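Local coordinates for protein small COPII coat GTPase SAR1 (Encephalitozoon cuniculi, PDB 6VS4) that belongs to the ADP-ribosylation factor family of small P-loop GTPases and holds guanosine-5'-diphosphate in its nucleotide pocket, at residues 111-116 with 142-147; 146-151 with 190-195; 46-51 with 119-124. All blocks are in the same frame, centred on the assembly; numbering follows the deposited sequence.

Interaction 1: residues 111-116 with 142-147. With GDP (guanosine-5'-diphosphate), chain D.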
loop_
_atom_site.group_PDB
_atom_site.type_symbol
_atom_site.label_atom_id
_atom_site.label_comp_id
_atom_site.label_asym_id
_atom_site.label_seq_id
_atom_site.Cartn_x
_atom_site.Cartn_y
_atom_site.Cartn_z
ATOM N N VAL A 111 21.003 0.219 28.043
ATOM C CA VAL A 111 19.837 -0.605 27.768
ATOM C C VAL A 111 20.162 -2.010 28.262
ATOM O O VAL A 111 21.019 -2.699 27.694
ATOM C CB VAL A 111 19.476 -0.586 26.277
ATOM C CG1 VAL A 111 18.270 -1.460 25.993
ATOM C CG2 VAL A 111 19.211 0.833 25.846
ATOM N N PHE A 112 19.497 -2.429 29.332
ATOM C CA PHE A 112 19.703 -3.740 29.926
ATOM C C PHE A 112 18.518 -4.630 29.567
ATOM O O PHE A 112 17.368 -4.279 29.854
ATOM C CB PHE A 112 19.860 -3.635 31.443
ATOM C CG PHE A 112 20.337 -4.904 32.088
ATOM C CD1 PHE A 112 19.438 -5.888 32.466
ATOM C CD2 PHE A 112 21.686 -5.119 32.314
ATOM C CE1 PHE A 112 19.881 -7.065 33.064
ATOM C CE2 PHE A 112 22.134 -6.296 32.909
ATOM C CZ PHE A 112 21.231 -7.267 33.284
ATOM N N ILE A 113 18.799 -5.770 28.935
ATOM C CA ILE A 113 17.775 -6.644 28.374
ATOM C C ILE A 113 17.756 -7.968 29.128
ATOM O O ILE A 113 18.810 -8.580 29.347
ATOM C CB ILE A 113 18.011 -6.872 26.874
ATOM C CG1 ILE A 113 18.085 -5.521 26.155
ATOM C CG2 ILE A 113 16.901 -7.716 26.296
ATOM C CD1 ILE A 113 18.186 -5.624 24.639
ATOM N N VAL A 114 16.556 -8.426 29.494
ATOM C CA VAL A 114 16.359 -9.676 30.219
ATOM C C VAL A 114 15.393 -10.563 29.441
ATOM O O VAL A 114 14.348 -10.097 28.974
ATOM C CB VAL A 114 15.821 -9.424 31.644
ATOM C CG1 VAL A 114 15.533 -10.752 32.369
ATOM C CG2 VAL A 114 16.781 -8.569 32.440
ATOM N N ASP A 115 15.731 -11.849 29.329
ATOM C CA ASP A 115 14.817 -12.857 28.793
ATOM C C ASP A 115 13.940 -13.357 29.941
ATOM O O ASP A 115 14.397 -14.123 30.794
ATOM C CB ASP A 115 15.608 -13.997 28.150
ATOM C CG ASP A 115 14.716 -15.081 27.532
ATOM O OD1 ASP A 115 13.490 -15.095 27.778
ATOM O OD2 ASP A 115 15.258 -15.943 26.802
ATOM N N VAL A 116 12.670 -12.943 29.951
ATOM C CA VAL A 116 11.774 -13.302 31.043
ATOM C C VAL A 116 11.412 -14.779 31.015
ATOM O O VAL A 116 10.930 -15.315 32.019
ATOM C CB VAL A 116 10.497 -12.441 31.011
ATOM C CG1 VAL A 116 10.851 -10.968 30.991
ATOM C CG2 VAL A 116 9.634 -12.801 29.798
ATOM N N VAL A 142 17.673 1.853 31.362
ATOM C CA VAL A 142 16.367 1.366 30.946
ATOM C C VAL A 142 16.446 -0.151 30.844
ATOM O O VAL A 142 17.406 -0.699 30.286
ATOM C CB VAL A 142 15.903 2.026 29.630
ATOM C CG1 VAL A 142 16.767 1.627 28.451
ATOM C CG2 VAL A 142 14.460 1.681 29.366
ATOM N N VAL A 143 15.476 -0.832 31.447
ATOM C CA VAL A 143 15.439 -2.287 31.488
ATOM C C VAL A 143 14.322 -2.777 30.576
ATOM O O VAL A 143 13.161 -2.373 30.721
ATOM C CB VAL A 143 15.251 -2.809 32.919
ATOM C CG1 VAL A 143 15.110 -4.317 32.904
ATOM C CG2 VAL A 143 16.430 -2.405 33.763
ATOM N N LEU A 144 14.675 -3.644 29.635
ATOM C CA LEU A 144 13.712 -4.280 28.751
ATOM C C LEU A 144 13.495 -5.708 29.226
ATOM O O LEU A 144 14.384 -6.553 29.105
ATOM C CB LEU A 144 14.194 -4.243 27.302
ATOM C CG LEU A 144 14.469 -2.840 26.728
ATOM C CD1 LEU A 144 14.887 -2.892 25.257
ATOM C CD2 LEU A 144 13.266 -1.956 26.917
ATOM N N MET A 145 12.333 -5.968 29.807
ATOM C CA MET A 145 11.916 -7.345 30.055
ATOM C C MET A 145 11.394 -7.880 28.725
ATOM O O MET A 145 10.300 -7.523 28.280
ATOM C CB MET A 145 10.871 -7.407 31.164
ATOM C CG MET A 145 11.379 -6.934 32.528
ATOM S SD MET A 145 12.489 -8.099 33.353
ATOM C CE MET A 145 12.829 -7.244 34.888
ATOM N N ASN A 146 12.199 -8.703 28.066
ATOM C CA ASN A 146 11.959 -9.111 26.690
ATOM C C ASN A 146 11.371 -10.517 26.637
ATOM O O ASN A 146 11.416 -11.270 27.612
ATOM C CB ASN A 146 13.261 -9.049 25.882
ATOM C CG ASN A 146 13.034 -9.193 24.386
ATOM O OD1 ASN A 146 12.024 -8.738 23.855
ATOM N ND2 ASN A 146 13.977 -9.833 23.700
ATOM N N LYS A 147 10.817 -10.856 25.468
ATOM C CA LYS A 147 10.244 -12.172 25.173
ATOM C C LYS A 147 8.982 -12.454 25.988
ATOM O O LYS A 147 8.688 -13.609 26.304
ATOM C CB LYS A 147 11.267 -13.293 25.380
ATOM C CG LYS A 147 12.588 -13.059 24.665
ATOM C CD LYS A 147 13.288 -14.370 24.405
ATOM C CE LYS A 147 14.687 -14.166 23.887
ATOM N NZ LYS A 147 15.399 -15.463 23.846
HETATM P PB GDP D . 22.008 -11.865 22.221
HETATM O O1B GDP D . 22.926 -13.002 22.704
HETATM O O2B GDP D . 22.664 -11.001 21.185
HETATM O O3B GDP D . 21.509 -11.102 23.450
HETATM O O3A GDP D . 20.708 -12.544 21.609
HETATM P PA GDP D . 19.988 -12.474 20.197
HETATM O O1A GDP D . 20.846 -13.267 19.224
HETATM O O2A GDP D . 19.677 -11.082 19.815
HETATM O "O5'" GDP D . 18.649 -13.320 20.399
HETATM C "C5'" GDP D . 18.620 -14.732 20.692
HETATM C "C4'" GDP D . 17.330 -15.322 20.180
HETATM O "O4'" GDP D . 16.215 -14.727 20.884
HETATM C "C3'" GDP D . 17.062 -15.126 18.683
HETATM O "O3'" GDP D . 16.664 -16.341 18.059
HETATM C "C2'" GDP D . 15.939 -14.084 18.657
HETATM O "O2'" GDP D . 15.091 -14.271 17.532
HETATM C "C1'" GDP D . 15.202 -14.428 19.946
HETATM N N9 GDP D . 14.373 -13.337 20.482
HETATM C C8 GDP D . 14.740 -12.039 20.729
HETATM N N7 GDP D . 13.755 -11.306 21.195
HETATM C C5 GDP D . 12.676 -12.173 21.251
HETATM C C6 GDP D . 11.307 -11.963 21.634
HETATM O O6 GDP D . 10.804 -10.928 22.064
HETATM N N1 GDP D . 10.547 -13.106 21.501
HETATM C C2 GDP D . 11.020 -14.322 21.083
HETATM N N2 GDP D . 10.141 -15.325 21.026
HETATM N N3 GDP D . 12.285 -14.536 20.734
HETATM C C4 GDP D . 13.047 -13.429 20.825
#
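Val111 pairs with Val142, and the parallel register runs on to Asp115 with Asn146. The strand axes lie 4.7 Å apart. Four backbone bonds join Phe112 N to Val142 O, Leu144 N to Phe112 O, Val114 N to Leu144 O and Asn146 N to Val114 O. Val116 N to Asn146 O adds a fifth just past the end of strand 109-115, where Val116 begins the loop. The packing is tight on the face of Val111 and Leu144. Val111 CG2 meets Val142 CG1 at 3.7 Å, side by side, and Val111 CG1 meets Leu144 CD1, also at 3.7 Å. On the other face the Phe112-Val143 pair is looser, with Phe112 CB 4.3 Å from Val143 CG2. That face closes up again where Val116 CG1 meets Met145 CB at 3.6 Å. With CG anti to the backbone N (chi1 -169°), the Phe112 ring leads away to meet Tyr129 edge-to-face. At the ligand end the contact turns polar. The extended chain of Lys147 runs over the guanine of GDP and brings NZ to Asp115 OD2 at 3.0 Å, above the carboxylate plane. The same NZ bonds to O4' of GDP and to Asn49 O. Asp115 OD1 accepts from His117 N. These strands and helix 122-135 form a beta-alpha-beta unit toward the 186-190 edge of the sheet. Strands 40-47 and 186-190 flank the pair. Helices 52-59 and 204-223 cover the face of Val111 and Leu144.

Interaction 2: residues 146-151 with 190-195. With GDP (guanosine-5'-diphosphate), chain D.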
loop_
_atom_site.group_PDB
_atom_site.type_symbol
_atom_site.label_atom_id
_atom_site.label_comp_id
_atom_site.label_asym_id
_atom_site.label_seq_id
_atom_site.Cartn_x
_atom_site.Cartn_y
_atom_site.Cartn_z
ATOM N N ASN A 146 12.199 -8.703 28.066
ATOM C CA ASN A 146 11.959 -9.111 26.690
ATOM C C ASN A 146 11.371 -10.517 26.637
ATOM O O ASN A 146 11.416 -11.270 27.612
ATOM C CB ASN A 146 13.261 -9.049 25.882
ATOM C CG ASN A 146 13.034 -9.193 24.386
ATOM O OD1 ASN A 146 12.024 -8.738 23.855
ATOM N ND2 ASN A 146 13.977 -9.833 23.700
ATOM N N LYS A 147 10.817 -10.856 25.468
ATOM C CA LYS A 147 10.244 -12.172 25.173
ATOM C C LYS A 147 8.982 -12.454 25.988
ATOM O O LYS A 147 8.688 -13.609 26.304
ATOM C CB LYS A 147 11.267 -13.293 25.380
ATOM C CG LYS A 147 12.588 -13.059 24.665
ATOM C CD LYS A 147 13.288 -14.370 24.405
ATOM C CE LYS A 147 14.687 -14.166 23.887
ATOM N NZ LYS A 147 15.399 -15.463 23.846
ATOM N N ILE A 148 8.198 -11.417 26.300
ATOM C CA ILE A 148 6.977 -11.633 27.063
ATOM C C ILE A 148 5.973 -12.469 26.289
ATOM O O ILE A 148 5.058 -13.042 26.894
ATOM C CB ILE A 148 6.348 -10.296 27.491
ATOM C CG1 ILE A 148 5.839 -9.521 26.268
ATOM C CG2 ILE A 148 7.340 -9.476 28.333
ATOM C CD1 ILE A 148 5.209 -8.197 26.613
ATOM N N ASP A 149 6.116 -12.561 24.961
ATOM C CA ASP A 149 5.247 -13.435 24.175
ATOM C C ASP A 149 5.396 -14.900 24.582
ATOM O O ASP A 149 4.447 -15.680 24.440
ATOM C CB ASP A 149 5.534 -13.273 22.675
ATOM C CG ASP A 149 6.983 -13.581 22.315
ATOM O OD1 ASP A 149 7.888 -12.931 22.872
ATOM O OD2 ASP A 149 7.219 -14.480 21.481
ATOM N N LEU A 150 6.573 -15.299 25.078
ATOM C CA LEU A 150 6.765 -16.682 25.503
ATOM C C LEU A 150 5.981 -17.014 26.766
ATOM O O LEU A 150 5.776 -18.199 27.060
ATOM C CB LEU A 150 8.255 -16.970 25.692
ATOM C CG LEU A 150 9.077 -16.820 24.405
ATOM C CD1 LEU A 150 10.544 -17.165 24.621
ATOM C CD2 LEU A 150 8.483 -17.692 23.308
ATOM N N GLU A 151 5.544 -16.003 27.519
ATOM C CA GLU A 151 4.625 -16.194 28.637
ATOM C C GLU A 151 3.177 -15.957 28.241
ATOM O O GLU A 151 2.302 -15.933 29.112
ATOM C CB GLU A 151 4.999 -15.282 29.806
ATOM C CG GLU A 151 6.384 -15.557 30.346
ATOM C CD GLU A 151 6.556 -17.014 30.738
ATOM O OE1 GLU A 151 5.701 -17.552 31.481
ATOM O OE2 GLU A 151 7.546 -17.628 30.290
ATOM N N TYR A 190 8.238 -3.686 29.395
ATOM C CA TYR A 190 7.887 -5.051 29.018
ATOM C C TYR A 190 7.595 -5.077 27.523
ATOM O O TYR A 190 6.691 -4.378 27.050
ATOM C CB TYR A 190 6.699 -5.557 29.840
ATOM C CG TYR A 190 6.955 -5.423 31.323
ATOM C CD1 TYR A 190 7.510 -6.469 32.045
ATOM C CD2 TYR A 190 6.687 -4.235 31.990
ATOM C CE1 TYR A 190 7.771 -6.347 33.395
ATOM C CE2 TYR A 190 6.947 -4.098 33.325
ATOM C CZ TYR A 190 7.488 -5.159 34.032
ATOM O OH TYR A 190 7.743 -5.021 35.373
ATOM N N VAL A 191 8.386 -5.852 26.780
ATOM C CA VAL A 191 8.404 -5.788 25.326
ATOM C C VAL A 191 8.546 -7.190 24.742
ATOM O O VAL A 191 8.953 -8.138 25.417
ATOM C CB VAL A 191 9.554 -4.890 24.809
ATOM C CG1 VAL A 191 9.384 -3.444 25.275
ATOM C CG2 VAL A 191 10.895 -5.436 25.265
ATOM N N THR A 192 8.194 -7.303 23.462
ATOM C CA THR A 192 8.566 -8.425 22.597
ATOM C C THR A 192 9.300 -7.791 21.421
ATOM O O THR A 192 8.675 -7.212 20.527
ATOM C CB THR A 192 7.370 -9.245 22.116
ATOM O OG1 THR A 192 6.807 -9.979 23.206
ATOM C CG2 THR A 192 7.803 -10.227 21.042
ATOM N N ILE A 193 10.629 -7.884 21.446
ATOM C CA ILE A 193 11.442 -7.151 20.488
ATOM C C ILE A 193 11.228 -7.684 19.079
ATOM O O ILE A 193 11.314 -6.928 18.108
ATOM C CB ILE A 193 12.915 -7.209 20.930
ATOM C CG1 ILE A 193 13.099 -6.326 22.165
ATOM C CG2 ILE A 193 13.849 -6.763 19.810
ATOM C CD1 ILE A 193 14.464 -6.425 22.812
ATOM N N THR A 194 10.906 -8.972 18.940
ATOM C CA THR A 194 10.716 -9.571 17.623
ATOM C C THR A 194 9.325 -9.359 17.029
ATOM O O THR A 194 9.106 -9.752 15.882
ATOM C CB THR A 194 11.006 -11.067 17.672
ATOM O OG1 THR A 194 10.251 -11.658 18.736
ATOM C CG2 THR A 194 12.494 -11.296 17.901
ATOM N N SER A 195 8.367 -8.814 17.773
ATOM C CA SER A 195 7.057 -8.598 17.179
ATOM C C SER A 195 7.086 -7.387 16.246
ATOM O O SER A 195 7.911 -6.476 16.382
ATOM C CB SER A 195 5.989 -8.399 18.253
ATOM O OG SER A 195 6.028 -7.080 18.765
HETATM P PB GDP D . 22.008 -11.865 22.221
HETATM O O1B GDP D . 22.926 -13.002 22.704
HETATM O O2B GDP D . 22.664 -11.001 21.185
HETATM O O3B GDP D . 21.509 -11.102 23.450
HETATM O O3A GDP D . 20.708 -12.544 21.609
HETATM P PA GDP D . 19.988 -12.474 20.197
HETATM O O1A GDP D . 20.846 -13.267 19.224
HETATM O O2A GDP D . 19.677 -11.082 19.815
HETATM O "O5'" GDP D . 18.649 -13.320 20.399
HETATM C "C5'" GDP D . 18.620 -14.732 20.692
HETATM C "C4'" GDP D . 17.330 -15.322 20.180
HETATM O "O4'" GDP D . 16.215 -14.727 20.884
HETATM C "C3'" GDP D . 17.062 -15.126 18.683
HETATM O "O3'" GDP D . 16.664 -16.341 18.059
HETATM C "C2'" GDP D . 15.939 -14.084 18.657
HETATM O "O2'" GDP D . 15.091 -14.271 17.532
HETATM C "C1'" GDP D . 15.202 -14.428 19.946
HETATM N N9 GDP D . 14.373 -13.337 20.482
HETATM C C8 GDP D . 14.740 -12.039 20.729
HETATM N N7 GDP D . 13.755 -11.306 21.195
HETATM C C5 GDP D . 12.676 -12.173 21.251
HETATM C C6 GDP D . 11.307 -11.963 21.634
HETATM O O6 GDP D . 10.804 -10.928 22.064
HETATM N N1 GDP D . 10.547 -13.106 21.501
HETATM C C2 GDP D . 11.020 -14.322 21.083
HETATM N N2 GDP D . 10.141 -15.325 21.026
HETATM N N3 GDP D . 12.285 -14.536 20.734
HETATM C C4 GDP D . 13.047 -13.429 20.825
#
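Asp149 and Thr192 meet at the guanine end of the pocket, their side chains crossing at about a right angle. Segment 146-151 carries the Asn-Lys-x-Asp signature of small GTPases as Asn146, Lys147 and Asp149. Segment 190-195 brings the loop that probably corresponds to the last guanine-contacting motif of the family. The Asp149 side chain can be followed outwards. Its CB lies against Thr192, 3.6 Å from OG1. CG sits between the backbone N and the carbonyl carbon (chi1 58°), which turns the carboxylate to the base, and it packs on Thr192 CG2 at 3.7 Å. OD1 then accepts from N1 of GDP at 3.0 Å. It also takes the Thr192 OG1 proton at 3.2 Å, from the anti side and 34° out of the carboxylate plane. OD2 accepts from N2 of GDP at 3.1 Å. Across the loop, Asn146 OD1 receives Ile193 N at 2.9 Å, in the carbonyl plane. The methylene CG1 of Ile193 touches the same oxygen. Ile193 N also gives a weak bond to O6 of GDP. Behind the polar row, Ile148 CG2 packs on Tyr190 CB at 4.2 Å, and Ile148 N makes a weak bond to Val191 O. Helices 155-159 and 162-172 cover Ile148. Two carboxylate oxygens thus face the N1 and N2 donors of the base, and a backbone N-H faces O6. This donor and acceptor pattern matches guanine, and the Thr192 bond would help to fix the rotation of the carboxylate.

Interaction 3: residues 46-51 with 119-124. With GDP (guanosine-5'-diphosphate), chain D.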
loop_
_atom_site.group_PDB
_atom_site.type_symbol
_atom_site.label_atom_id
_atom_site.label_comp_id
_atom_site.label_asym_id
_atom_site.label_seq_id
_atom_site.Cartn_x
_atom_site.Cartn_y
_atom_site.Cartn_z
ATOM N N GLY A 46 23.372 -7.339 29.041
ATOM C CA GLY A 46 22.559 -8.491 29.379
ATOM C C GLY A 46 23.314 -9.777 29.127
ATOM O O GLY A 46 24.345 -9.760 28.454
ATOM N N ILE A 47 22.830 -10.902 29.656
ATOM C CA ILE A 47 23.488 -12.169 29.366
ATOM C C ILE A 47 23.125 -12.569 27.941
ATOM O O ILE A 47 22.217 -11.985 27.337
ATOM C CB ILE A 47 23.119 -13.262 30.394
ATOM C CG1 ILE A 47 21.670 -13.711 30.211
ATOM C CG2 ILE A 47 23.388 -12.784 31.822
ATOM C CD1 ILE A 47 21.209 -14.716 31.222
ATOM N N ASP A 48 23.839 -13.546 27.387
ATOM C CA ASP A 48 23.603 -13.959 26.009
ATOM C C ASP A 48 22.205 -14.553 25.842
ATOM O O ASP A 48 21.617 -15.093 26.785
ATOM C CB ASP A 48 24.647 -14.990 25.582
ATOM C CG ASP A 48 24.663 -16.191 26.493
ATOM O OD1 ASP A 48 25.107 -16.039 27.650
ATOM O OD2 ASP A 48 24.203 -17.274 26.067
ATOM N N ASN A 49 21.681 -14.452 24.615
ATOM C CA ASN A 49 20.363 -14.933 24.199
ATOM C C ASN A 49 19.226 -14.055 24.714
ATOM O O ASN A 49 18.054 -14.439 24.601
ATOM C CB ASN A 49 20.140 -16.396 24.619
ATOM C CG ASN A 49 19.164 -17.135 23.717
ATOM O OD1 ASN A 49 19.411 -17.306 22.522
ATOM N ND2 ASN A 49 18.071 -17.625 24.298
ATOM N N ALA A 50 19.531 -12.883 25.280
ATOM C CA ALA A 50 18.483 -12.004 25.791
ATOM C C ALA A 50 17.772 -11.220 24.689
ATOM O O ALA A 50 16.624 -10.801 24.884
ATOM C CB ALA A 50 19.067 -11.032 26.820
ATOM N N GLY A 51 18.411 -11.028 23.545
ATOM C CA GLY A 51 17.846 -10.279 22.448
ATOM C C GLY A 51 18.562 -8.980 22.116
ATOM O O GLY A 51 17.948 -8.107 21.489
ATOM N N VAL A 119 13.967 -18.589 33.025
ATOM C CA VAL A 119 13.922 -18.375 34.470
ATOM C C VAL A 119 15.113 -19.011 35.177
ATOM O O VAL A 119 15.591 -18.481 36.186
ATOM C CB VAL A 119 12.593 -18.892 35.051
ATOM C CG1 VAL A 119 11.419 -18.135 34.428
ATOM C CG2 VAL A 119 12.458 -20.383 34.826
ATOM N N GLU A 120 15.623 -20.138 34.671
ATOM C CA GLU A 120 16.712 -20.833 35.358
ATOM C C GLU A 120 17.997 -20.015 35.401
ATOM O O GLU A 120 18.831 -20.236 36.290
ATOM C CB GLU A 120 16.956 -22.201 34.716
ATOM C CG GLU A 120 15.772 -23.165 34.855
ATOM C CD GLU A 120 15.303 -23.347 36.303
ATOM O OE1 GLU A 120 16.160 -23.428 37.212
ATOM O OE2 GLU A 120 14.074 -23.414 36.530
ATOM N N ARG A 121 18.179 -19.083 34.461
ATOM C CA ARG A 121 19.377 -18.259 34.398
ATOM C C ARG A 121 19.175 -16.899 35.054
ATOM O O ARG A 121 19.970 -15.982 34.824
ATOM C CB ARG A 121 19.819 -18.098 32.944
ATOM C CG ARG A 121 20.122 -19.424 32.258
ATOM C CD ARG A 121 20.433 -19.231 30.792
ATOM N NE ARG A 121 21.706 -18.565 30.569
ATOM C CZ ARG A 121 22.040 -17.980 29.424
ATOM N NH1 ARG A 121 21.183 -17.971 28.409
ATOM N NH2 ARG A 121 23.224 -17.396 29.295
ATOM N N PHE A 122 18.144 -16.764 35.895
ATOM C CA PHE A 122 17.879 -15.509 36.589
ATOM C C PHE A 122 18.987 -15.150 37.568
ATOM O O PHE A 122 19.150 -13.970 37.897
ATOM C CB PHE A 122 16.541 -15.578 37.324
ATOM C CG PHE A 122 15.358 -15.224 36.467
ATOM C CD1 PHE A 122 15.536 -14.778 35.170
ATOM C CD2 PHE A 122 14.065 -15.342 36.956
ATOM C CE1 PHE A 122 14.442 -14.448 34.373
ATOM C CE2 PHE A 122 12.970 -15.015 36.169
ATOM C CZ PHE A 122 13.157 -14.572 34.877
ATOM N N GLN A 123 19.740 -16.141 38.046
ATOM C CA GLN A 123 20.865 -15.855 38.928
ATOM C C GLN A 123 21.994 -15.160 38.177
ATOM O O GLN A 123 22.612 -14.229 38.705
ATOM C CB GLN A 123 21.355 -17.147 39.581
ATOM C CG GLN A 123 22.367 -16.920 40.688
ATOM C CD GLN A 123 21.835 -16.018 41.784
ATOM O OE1 GLN A 123 20.641 -16.015 42.079
ATOM N NE2 GLN A 123 22.724 -15.247 42.395
ATOM N N GLU A 124 22.270 -15.586 36.941
ATOM C CA GLU A 124 23.217 -14.845 36.111
ATOM C C GLU A 124 22.730 -13.426 35.860
ATOM O O GLU A 124 23.522 -12.479 35.894
ATOM C CB GLU A 124 23.433 -15.548 34.772
ATOM C CG GLU A 124 23.908 -16.974 34.845
ATOM C CD GLU A 124 24.202 -17.528 33.467
ATOM O OE1 GLU A 124 24.787 -16.790 32.647
ATOM O OE2 GLU A 124 23.842 -18.694 33.202
HETATM P PB GDP D . 22.008 -11.865 22.221
HETATM O O1B GDP D . 22.926 -13.002 22.704
HETATM O O2B GDP D . 22.664 -11.001 21.185
HETATM O O3B GDP D . 21.509 -11.102 23.450
HETATM O O3A GDP D . 20.708 -12.544 21.609
HETATM P PA GDP D . 19.988 -12.474 20.197
HETATM O O1A GDP D . 20.846 -13.267 19.224
HETATM O O2A GDP D . 19.677 -11.082 19.815
HETATM O "O5'" GDP D . 18.649 -13.320 20.399
HETATM C "C5'" GDP D . 18.620 -14.732 20.692
HETATM C "C4'" GDP D . 17.330 -15.322 20.180
HETATM O "O4'" GDP D . 16.215 -14.727 20.884
HETATM C "C3'" GDP D . 17.062 -15.126 18.683
HETATM O "O3'" GDP D . 16.664 -16.341 18.059
HETATM C "C2'" GDP D . 15.939 -14.084 18.657
HETATM O "O2'" GDP D . 15.091 -14.271 17.532
HETATM C "C1'" GDP D . 15.202 -14.428 19.946
HETATM N N9 GDP D . 14.373 -13.337 20.482
HETATM C C8 GDP D . 14.740 -12.039 20.729
HETATM N N7 GDP D . 13.755 -11.306 21.195
HETATM C C5 GDP D . 12.676 -12.173 21.251
HETATM C C6 GDP D . 11.307 -11.963 21.634
HETATM O O6 GDP D . 10.804 -10.928 22.064
HETATM N N1 GDP D . 10.547 -13.106 21.501
HETATM C C2 GDP D . 11.020 -14.322 21.083
HETATM N N2 GDP D . 10.141 -15.325 21.026
HETATM N N3 GDP D . 12.285 -14.536 20.734
HETATM C C4 GDP D . 13.047 -13.429 20.825
#
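Arg121 reaches from the start of helix 122-135 to Ile47 and Asp48. These two belong to a strand-loop-helix turn that fits the P-loop (Walker A) of the small GTPase fold. The guanidinium is held by its face and its edge. Ile47 CD1 lies over the centre of one face, 3.8 Å from Arg121 CZ. At the edge, Asp48 OD1 forms a salt bridge to Arg121 NH2 at 2.8 Å. The oxygen lies almost in the guanidinium plane. The two planes are turned 48° to each other, and NH2 meets OD1 from above the carboxylate plane. A weak bond also runs from Arg121 NH1 to Asp48 O. The Arg121 chain bends at chi3 (70°), and NE gives Glu124 OE2 a weak hydrogen bond at 3.4 Å, part of a salt bridge. Both carboxylates lie at the edge of the guanidinium, whose charge probably eases their closeness. Glu124 also packs through CB on Ile47 CG2 at 4.0 Å. Helix 122-135 continues this packing with Val125 and Ala128 on Ile47. The type II turn from Ile47 to Ala50 and the Gly51 after it present backbone N-H groups to the phosphates: Asn49 N donates to O1B of GDP at 2.7 Å, nearly straight at 168°.

All three interactions touch the same GDP molecule, interaction 3 through its 46-51 segment. Interaction 1 pairs strands 109-115 and 141-146, and its 142-147 segment runs straight into interaction 2, with which it shares Asn146 and Lys147. Their centres are 9 Å apart, and Met145 O lies 3.0 Å from Val191 N, a probable hydrogen bond. Interaction 3 sits at the diphosphate end, with its centre 14 Å from that of interaction 2 at the guanine end. Probable hydrogen bonds tie the two ends: Lys147 NZ to Asn49 O at 2.9 Å and Asn146 ND2 to Ala50 O at 3.1 Å. The side chain of Asp48 is about 7 Å from the bound magnesium ion.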